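Local coordinates for protein carbohydrate binding module (Escherichia coli, PDB 2XFD) that binds carbohydrate through a calcium ion that is coordinated directly by the sugar, and is captured here with cellobiose, at residues V51-D56 against R60-D65; D65-N70 against I106-V111. One frame throughout, in Å; residues are numbered along the deposited sequence.

Overall arrangement
Both contacts join the two larger antiparallel sheets of an all-beta carbohydrate-binding module, contact 1 also taking in the calcium-binding loop, and both use strand 62-69 of one sheet. Contact 1 sets its first half against strand 48-53; contact 2 its second half against strand 104-110, the neighbour of 48-53 in the opposing sheet. Along the chain contact 1 closes before contact 2 opens. Their centres are about 15 Å apart, yet they meet: Val51 packs on Phe108 and Ile67 of contact 2, and Asp65 belongs to both. The apolar side chains form a continuous row between the sheets, with the sugar-binding calcium at the loop end of contact 1 and the second held by Asp65.

Contact 1. Residues V51-D56 against R60-D65; sequences VAFTND and RDVQVD. With CA (calcium ion), chain C; CA (calcium ion), chain D; BGC (beta-D-glucopyranose), chain B.
Residues 51-56 and 60-64 run almost antiparallel, their end-to-end directions 166° apart, but Phe53 and Val62 have their CA atoms 6.9 Å apart, so side chains rather than backbone bonds fill the gap. Val62 lays CG2 over one face of the Phe53 ring, 3.7 Å from its centroid, a CH-pi contact displaced toward the rim. With CG placed opposite the backbone N (chi1 173°), the Phe53 ring extends toward residues 60-62, its CZ edge 3.7 Å from Arg60 O, which lies near the ring plane. Farther in, Val51 CG1 meets Val64 CG2 at 4.1 Å; compact branched residues suit this space between the two sheets of the beta-sandwich. At the other end the loop gathers oxygens around a calcium ion: Asp56 OD1, Arg60 O and Asp61 OD2, the last at 2.3 Å, together with His101 O, a water and the glucose hydroxyls O2 and O3. The cation probably offsets the repulsion between the two carboxylates. Arg60 bridges back along an extended chain: NH1 donates to Asn55 O at 2.9 Å, nearly straight (167°), with the acceptor in the guanidinium plane, while NE binds Gln15. Asn55 suits its place because its amide can both accept from Ser17 N and donate to Gln15 O. The sugar's O3 lies 2.6 Å from Asp56 OD2.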
ATOM      1  N   VAL A  51       0.217  -3.765  -0.706  1.00  4.30           N
ATOM      2  CA  VAL A  51       0.822  -2.746   0.137  1.00  3.97           C
ATOM      3  C   VAL A  51      -0.069  -2.625   1.349  1.00  3.90           C
ATOM      4  O   VAL A  51      -1.249  -2.304   1.243  1.00  4.94           O
ATOM      5  CB  VAL A  51       0.969  -1.408  -0.554  1.00  4.42           C
ATOM      6  CG1 VAL A  51       1.496  -0.376   0.394  1.00  5.46           C
ATOM      7  CG2 VAL A  51       1.851  -1.542  -1.780  1.00  5.31           C
ATOM      8  N   ALA A  52       0.495  -2.976   2.521  1.00  4.68           N
ATOM      9  CA  ALA A  52      -0.257  -3.070   3.765  1.00  4.94           C
ATOM     10  C   ALA A  52       0.172  -2.030   4.741  1.00  5.11           C
ATOM     11  O   ALA A  52       1.355  -1.822   4.993  1.00  7.33           O
ATOM     12  CB  ALA A  52      -0.047  -4.428   4.415  1.00  6.78           C
ATOM     13  N   PHE A  53      -0.791  -1.388   5.379  1.00  5.58           N
ATOM     14  CA  PHE A  53      -0.600  -0.451   6.505  1.00  5.27           C
ATOM     15  C   PHE A  53      -0.808  -1.283   7.771  1.00  5.88           C
ATOM     16  O   PHE A  53      -1.812  -1.961   7.889  1.00  7.64           O
ATOM     17  CB  PHE A  53      -1.640   0.657   6.402  1.00  5.78           C
ATOM     18  CG  PHE A  53      -1.741   1.648   7.534  1.00  5.51           C
ATOM     19  CD1 PHE A  53      -0.640   2.113   8.269  1.00  5.75           C
ATOM     20  CD2 PHE A  53      -2.959   2.221   7.784  1.00  5.95           C
ATOM     21  CE1 PHE A  53      -0.783   3.082   9.248  1.00  6.67           C
ATOM     22  CE2 PHE A  53      -3.119   3.203   8.733  1.00  7.32           C
ATOM     23  CZ  PHE A  53      -2.034   3.658   9.463  1.00  6.82           C
ATOM     24  N   THR A  54       0.150  -1.238   8.699  1.00  6.80           N
ATOM     25  CA  THR A  54       0.185  -2.202   9.802  1.00  8.35           C
ATOM     26  C   THR A  54       0.157  -1.566  11.183  1.00  8.07           C
ATOM     27  O   THR A  54       0.027  -2.335  12.134  1.00 10.65           O
ATOM     28  CB  THR A  54       1.428  -3.072   9.673  1.00  8.64           C
ATOM     29  OG1 THR A  54       2.594  -2.266   9.811  1.00  9.81           O
ATOM     30  CG2 THR A  54       1.486  -3.826   8.363  1.00  9.79           C
ATOM     31  N   ASN A  55       0.314  -0.251  11.339  1.00  8.06           N
ATOM     32  CA  ASN A  55       0.403   0.372  12.651  1.00  8.65           C
ATOM     33  C   ASN A  55      -0.585   1.494  12.857  1.00  8.81           C
ATOM     34  O   ASN A  55      -0.250   2.538  13.435  1.00  9.70           O
ATOM     35  CB  ASN A  55       1.859   0.760  12.977  1.00  8.40           C
ATOM     36  CG  ASN A  55       2.333   1.915  12.160  1.00  7.29           C
ATOM     37  OD1 ASN A  55       1.774   2.177  11.072  1.00  7.53           O
ATOM     38  ND2 ASN A  55       3.357   2.622  12.619  1.00  8.78           N
ATOM     39  N   ASP A  56      -1.786   1.314  12.380  1.00  9.04           N
ATOM     40  CA  ASP A  56      -2.836   2.295  12.567  1.00  9.39           C
ATOM     41  C   ASP A  56      -2.951   2.655  14.061  1.00 11.21           C
ATOM     42  O   ASP A  56      -2.821   1.795  14.946  1.00 12.81           O
ATOM     43  CB  ASP A  56      -4.166   1.752  12.053  1.00 10.52           C
ATOM     44  CG  ASP A  56      -5.235   2.770  12.032  1.00 11.05           C
ATOM     45  OD1 ASP A  56      -4.947   3.960  11.805  1.00 10.33           O
ATOM     46  OD2 ASP A  56      -6.411   2.368  12.191  1.00 12.28           O
ATOM     47  N   ARG A  60      -2.876   8.516  12.428  1.00  9.92           N
ATOM     48  CA  ARG A  60      -2.113   7.819  11.402  1.00  8.41           C
ATOM     49  C   ARG A  60      -3.019   7.256  10.296  1.00  6.81           C
ATOM     50  O   ARG A  60      -3.999   6.567  10.590  1.00  9.84           O
ATOM     51  CB  ARG A  60      -1.388   6.644  11.989  1.00  8.31           C
ATOM     52  CG  ARG A  60      -0.351   6.952  13.065  1.00  9.69           C
ATOM     53  CD  ARG A  60       0.349   5.710  13.513  1.00  9.39           C
ATOM     54  NE  ARG A  60       1.240   5.971  14.640  1.00 10.28           N
ATOM     55  CZ  ARG A  60       1.771   5.072  15.431  1.00 12.30           C
ATOM     56  NH1 ARG A  60       1.492   3.802  15.312  1.00 13.50           N
ATOM     57  NH2 ARG A  60       2.554   5.478  16.416  1.00 14.25           N
ATOM     58  N   ASP A  61      -2.673   7.570   9.053  1.00  6.41           N
ATOM     59  CA  ASP A  61      -3.352   7.092   7.846  1.00  5.96           C
ATOM     60  C   ASP A  61      -2.308   7.083   6.721  1.00  5.14           C
ATOM     61  O   ASP A  61      -1.327   7.835   6.777  1.00  5.80           O
ATOM     62  CB  ASP A  61      -4.500   8.057   7.431  1.00  6.98           C
ATOM     63  CG  ASP A  61      -5.630   8.130   8.402  1.00  8.66           C
ATOM     64  OD1 ASP A  61      -6.043   9.292   8.705  1.00 13.22           O
ATOM     65  OD2 ASP A  61      -6.142   7.083   8.811  1.00  9.33           O
ATOM     66  N   VAL A  62      -2.549   6.260   5.692  1.00  5.23           N
ATOM     67  CA  VAL A  62      -1.624   6.138   4.557  1.00  4.90           C
ATOM     68  C   VAL A  62      -2.340   6.479   3.266  1.00  4.39           C
ATOM     69  O   VAL A  62      -3.492   6.062   3.038  1.00  5.17           O
ATOM     70  CB  VAL A  62      -1.054   4.730   4.509  1.00  4.67           C
ATOM     71  CG1 VAL A  62      -0.267   4.486   3.221  1.00  5.55           C
ATOM     72  CG2 VAL A  62      -0.168   4.458   5.753  1.00  5.58           C
ATOM     73  N   GLN A  63      -1.655   7.206   2.397  1.00  4.03           N
ATOM     74  CA  GLN A  63      -2.109   7.473   1.022  1.00  4.41           C
ATOM     75  C   GLN A  63      -1.051   6.850   0.095  1.00  3.79           C
ATOM     76  O   GLN A  63       0.086   7.287   0.091  1.00  4.49           O
ATOM     77  CB  GLN A  63      -2.301   8.948   0.765  1.00  4.52           C
ATOM     78  CG  GLN A  63      -2.934   9.261  -0.570  1.00  5.05           C
ATOM     79  CD  GLN A  63      -2.948  10.722  -0.935  1.00  6.37           C
ATOM     80  OE1 GLN A  63      -2.360  11.575  -0.284  1.00  7.01           O
ATOM     81  NE2 GLN A  63      -3.652  11.041  -1.940  1.00 11.72           N
ATOM     82  N   VAL A  64      -1.471   5.866  -0.699  1.00  4.34           N
ATOM     83  CA  VAL A  64      -0.628   5.222  -1.709  1.00  3.97           C
ATOM     84  C   VAL A  64      -1.026   5.756  -3.045  1.00  3.94           C
ATOM     85  O   VAL A  64      -2.148   5.602  -3.476  1.00  5.35           O
ATOM     86  CB  VAL A  64      -0.804   3.657  -1.648  1.00  4.48           C
ATOM     87  CG1 VAL A  64       0.138   3.031  -2.678  1.00  4.68           C
ATOM     88  CG2 VAL A  64      -0.608   3.106  -0.288  1.00  6.04           C
ATOM     89  N   ASP A  65      -0.109   6.419  -3.711  1.00  4.41           N
ATOM     90  CA  ASP A  65      -0.394   6.929  -5.044  1.00  4.87           C
ATOM     91  C   ASP A  65      -0.522   5.798  -6.060  1.00  4.35           C
ATOM     92  O   ASP A  65      -1.538   5.667  -6.785  1.00  4.45           O
ATOM     93  CB  ASP A  65       0.643   7.975  -5.494  1.00  5.04           C
ATOM     94  CG  ASP A  65       0.245   8.781  -6.691  1.00  6.31           C
ATOM     95  OD1 ASP A  65      -0.756   8.491  -7.323  1.00  6.50           O
ATOM     96  OD2 ASP A  65       0.988   9.748  -7.010  1.00  8.56           O
TER
HETATM   97 CA    CA C1111      -6.209   5.730  10.723  1.00 10.15          CA
HETATM   98 CA    CA D1112      -2.801   7.516  -7.837  1.00  6.03          CA
HETATM   99  C2  BGC B   2      -9.537   5.945  11.379  1.00 12.28           C
HETATM  100  C3  BGC B   2      -9.155   4.509  11.689  1.00 13.06           C
HETATM  101  C4  BGC B   2     -10.075   3.894  12.756  1.00 16.09           C
HETATM  102  C5  BGC B   2     -11.510   4.050  12.284  1.00 15.72           C
HETATM  103  C6  BGC B   2     -12.623   3.487  13.195  1.00 22.06           C
HETATM  104  C1  BGC B   2     -11.006   6.053  11.055  1.00 14.35           C
HETATM  105  O2  BGC B   2      -8.643   6.411  10.345  1.00 12.56           O
HETATM  106  O3  BGC B   2      -7.806   4.523  12.165  1.00 13.21           O
HETATM  107  O4  BGC B   2      -9.825   2.521  12.910  1.00 20.57           O
HETATM  108  O5  BGC B   2     -11.762   5.409  12.069  1.00 18.65           O
HETATM  109  O6  BGC B   2     -12.535   4.190  14.418  1.00 25.80           O
HETATM  110  O   HOH W   1      -6.259   7.233  12.574  1.00 14.17           O
HETATM  111  O   HOH W   2      -2.767   9.548  -9.068  1.00 12.00           O

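Contact 2. Residues D65-N70 against I106-V111; sequences DYIVVN and ISFGNV. With CA (calcium ion), chain D.
Ile67 has CG1 between its backbone N and carbonyl carbon (chi1 73°) and its chain extended beyond, which spreads CG2, CG1 and CD1 across one face of Phe108. Together they span that face from CG to CZ. CD1 sits over the root, 3.5 Å from Phe108 CG, while CG2 lies over the far half, 3.9 Å from the ring centroid and 15° off its normal, a CH-pi contact. A long, branched aliphatic chain suits a flat ring because it can touch both of its ends at once. Replacing Phe108 by an alanine is likely to open a gap over Ile67 and beside Val51, both losing their aromatic partner. Next along, Val69 reaches with CG1 toward Val111, the last residue modelled, meeting Val111 CG1 at 4.1 Å, the two side chains set at about a right angle; small apolar groups fit here as the edge of the interior nears solvent. There the contact turns polar: a water accepts from Asn70 ND2 at 2.9 Å and donates to Val111 O at 2.8 Å, so that it links the turn after strand 62-69 to the C-terminal tail. Asn70 is also tied by OD1 to Ser4 N and by ND2 to Asn3, and Val111 O receives Arg74 NH2. At the start of the segment, Asp65 turns away from this interior and gives O and OD1 to a calcium ion completed by Gln75, Glu77, Glu98 and a water. The touching parts run 17° from parallel but belong to different sheets: strand 62-69 lies between strands 4-11 and 72-75, strand 104-110 forms the outer edge of the opposing sheet, and Ile49 of its neighbour, strand 48-53, touches Ile67, Val69 and Val111.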
ATOM      1  N   ASP A  65      -0.109   6.419  -3.711  1.00  4.41           N
ATOM      2  CA  ASP A  65      -0.394   6.929  -5.044  1.00  4.87           C
ATOM      3  C   ASP A  65      -0.522   5.798  -6.060  1.00  4.35           C
ATOM      4  O   ASP A  65      -1.538   5.667  -6.785  1.00  4.45           O
ATOM      5  CB  ASP A  65       0.643   7.975  -5.494  1.00  5.04           C
ATOM      6  CG  ASP A  65       0.245   8.781  -6.691  1.00  6.31           C
ATOM      7  OD1 ASP A  65      -0.756   8.491  -7.323  1.00  6.50           O
ATOM      8  OD2 ASP A  65       0.988   9.748  -7.010  1.00  8.56           O
ATOM      9  N   TYR A  66       0.492   4.974  -6.128  1.00  3.92           N
ATOM     10  CA  TYR A  66       0.649   3.946  -7.111  1.00  3.65           C
ATOM     11  C   TYR A  66       1.814   3.059  -6.693  1.00  3.36           C
ATOM     12  O   TYR A  66       2.607   3.414  -5.820  1.00  4.30           O
ATOM     13  CB  TYR A  66       0.841   4.492  -8.559  1.00  4.73           C
ATOM     14  CG  TYR A  66       2.035   5.419  -8.712  1.00  3.84           C
ATOM     15  CD1 TYR A  66       3.314   4.962  -8.758  1.00  4.73           C
ATOM     16  CD2 TYR A  66       1.843   6.778  -8.853  1.00  6.20           C
ATOM     17  CE1 TYR A  66       4.394   5.816  -8.964  1.00  5.22           C
ATOM     18  CE2 TYR A  66       2.894   7.632  -9.034  1.00  7.14           C
ATOM     19  CZ  TYR A  66       4.173   7.143  -9.079  1.00  7.13           C
ATOM     20  OH  TYR A  66       5.238   8.032  -9.245  1.00  8.90           O
ATOM     21  N   ILE A  67       1.940   1.932  -7.396  1.00  3.32           N
ATOM     22  CA  ILE A  67       3.177   1.193  -7.433  1.00  3.11           C
ATOM     23  C   ILE A  67       3.628   1.111  -8.885  1.00  3.44           C
ATOM     24  O   ILE A  67       2.864   1.320  -9.819  1.00  4.15           O
ATOM     25  CB  ILE A  67       3.099  -0.223  -6.772  1.00  4.01           C
ATOM     26  CG1 ILE A  67       2.330  -1.206  -7.631  1.00  3.81           C
ATOM     27  CG2 ILE A  67       2.537  -0.087  -5.384  1.00  4.43           C
ATOM     28  CD1 ILE A  67       2.372  -2.608  -7.078  1.00  4.87           C
ATOM     29  N   VAL A  68       4.912   0.739  -9.087  1.00  3.77           N
ATOM     30  CA  VAL A  68       5.464   0.474 -10.379  1.00  3.99           C
ATOM     31  C   VAL A  68       6.089  -0.928 -10.311  1.00  3.85           C
ATOM     32  O   VAL A  68       6.893  -1.190  -9.424  1.00  5.04           O
ATOM     33  CB  VAL A  68       6.551   1.508 -10.778  1.00  4.08           C
ATOM     34  CG1 VAL A  68       6.955   1.287 -12.234  1.00  6.16           C
ATOM     35  CG2 VAL A  68       6.071   2.922 -10.525  1.00  6.02           C
ATOM     36  N   VAL A  69       5.687  -1.803 -11.198  1.00  3.61           N
ATOM     37  CA  VAL A  69       6.129  -3.190 -11.229  1.00  4.05           C
ATOM     38  C   VAL A  69       6.864  -3.431 -12.523  1.00  4.42           C
ATOM     39  O   VAL A  69       6.227  -3.439 -13.591  1.00  4.62           O
ATOM     40  CB  VAL A  69       4.953  -4.167 -11.066  1.00  4.28           C
ATOM     41  CG1 VAL A  69       5.480  -5.594 -11.016  1.00  5.93           C
ATOM     42  CG2 VAL A  69       4.107  -3.842  -9.869  1.00  5.06           C
ATOM     43  N   ASN A  70       8.177  -3.596 -12.512  1.00  4.58           N
ATOM     44  CA  ASN A  70       8.943  -3.786 -13.720  1.00  5.73           C
ATOM     45  C   ASN A  70       8.581  -2.752 -14.770  1.00  6.05           C
ATOM     46  O   ASN A  70       8.463  -3.040 -15.987  1.00  7.65           O
ATOM     47  CB  ASN A  70       8.797  -5.228 -14.242  1.00  6.48           C
ATOM     48  CG  ASN A  70       9.300  -6.258 -13.269  1.00  6.12           C
ATOM     49  OD1 ASN A  70      10.331  -6.009 -12.617  1.00  7.98           O
ATOM     50  ND2 ASN A  70       8.609  -7.410 -13.168  1.00  8.13           N
ATOM     51  N   ILE A 106      -3.946  -2.717   0.046  1.00  4.56           N
ATOM     52  CA  ILE A 106      -4.361  -2.588  -1.354  1.00  4.22           C
ATOM     53  C   ILE A 106      -3.720  -3.708  -2.114  1.00  3.99           C
ATOM     54  O   ILE A 106      -2.492  -3.902  -2.016  1.00  4.76           O
ATOM     55  CB  ILE A 106      -4.010  -1.223  -1.953  1.00  4.62           C
ATOM     56  CG1 ILE A 106      -4.542  -0.098  -1.086  1.00  6.68           C
ATOM     57  CG2 ILE A 106      -4.533  -1.156  -3.362  1.00  5.78           C
ATOM     58  CD1 ILE A 106      -4.062   1.265  -1.432  1.00  6.81           C
ATOM     59  N   SER A 107      -4.493  -4.462  -2.892  1.00  4.40           N
ATOM     60  CA  SER A 107      -3.965  -5.509  -3.745  1.00  4.36           C
ATOM     61  C   SER A 107      -3.777  -4.999  -5.141  1.00  4.29           C
ATOM     62  O   SER A 107      -4.646  -4.404  -5.730  1.00  5.89           O
ATOM     63  CB  SER A 107      -4.924  -6.676  -3.823  1.00  6.16           C
ATOM     64  OG  SER A 107      -4.481  -7.648  -4.733  1.00  7.40           O
ATOM     65  N   PHE A 108      -2.579  -5.254  -5.707  1.00  4.72           N
ATOM     66  CA  PHE A 108      -2.201  -4.782  -7.035  1.00  4.70           C
ATOM     67  C   PHE A 108      -2.079  -5.923  -8.051  1.00  4.77           C
ATOM     68  O   PHE A 108      -1.571  -5.748  -9.137  1.00  6.51           O
ATOM     69  CB  PHE A 108      -0.892  -3.991  -7.001  1.00  4.56           C
ATOM     70  CG  PHE A 108      -1.026  -2.694  -6.243  1.00  3.71           C
ATOM     71  CD1 PHE A 108      -0.885  -2.627  -4.884  1.00  4.65           C
ATOM     72  CD2 PHE A 108      -1.261  -1.520  -6.909  1.00  4.45           C
ATOM     73  CE1 PHE A 108      -1.011  -1.440  -4.214  1.00  4.69           C
ATOM     74  CE2 PHE A 108      -1.356  -0.326  -6.268  1.00  4.23           C
ATOM     75  CZ  PHE A 108      -1.244  -0.260  -4.904  1.00  4.77           C
ATOM     76  N   GLY A 109      -2.617  -7.074  -7.721  1.00  6.37           N
ATOM     77  CA  GLY A 109      -2.545  -8.230  -8.637  1.00  6.56           C
ATOM     78  C   GLY A 109      -1.169  -8.869  -8.578  1.00  5.27           C
ATOM     79  O   GLY A 109      -0.292  -8.501  -7.830  1.00  5.98           O
ATOM     80  N   ASN A 110      -0.999  -9.910  -9.391  1.00  6.96           N
ATOM     81  CA  ASN A 110       0.257 -10.632  -9.410  1.00  6.28           C
ATOM     82  C   ASN A 110       1.407  -9.842 -10.042  1.00  6.33           C
ATOM     83  O   ASN A 110       1.191  -8.919 -10.822  1.00  7.20           O
ATOM     84  CB  ASN A 110       0.096 -11.938 -10.234  1.00  7.82           C
ATOM     85  CG  ASN A 110      -0.845 -12.931  -9.560  1.00 10.24           C
ATOM     86  OD1 ASN A 110      -1.357 -13.816 -10.296  1.00 18.20           O
ATOM     87  ND2 ASN A 110      -1.051 -12.881  -8.313  1.00  8.99           N
ATOM     88  N   VAL A 111       2.593 -10.195  -9.613  1.00  7.56           N
ATOM     89  CA  VAL A 111       3.756  -9.544 -10.186  1.00  8.36           C
ATOM     90  C   VAL A 111       3.769  -9.618 -11.662  1.00 10.91           C
ATOM     91  O   VAL A 111       3.934  -8.679 -12.425  1.00 11.02           O
ATOM     92  CB  VAL A 111       5.116 -10.091  -9.573  1.00 10.56           C
ATOM     93  CG1 VAL A 111       6.351  -9.514 -10.275  1.00 13.36           C
ATOM     94  CG2 VAL A 111       5.171  -9.910  -8.110  1.00 10.87           C
TER
HETATM   95 CA    CA D1112      -2.801   7.516  -7.837  1.00  6.03          CA
HETATM   96  O   HOH W   3       5.872  -7.717 -14.197  1.00 10.16           O
HETATM   97  O   HOH W   2      -2.767   9.548  -9.068  1.00 12.00           O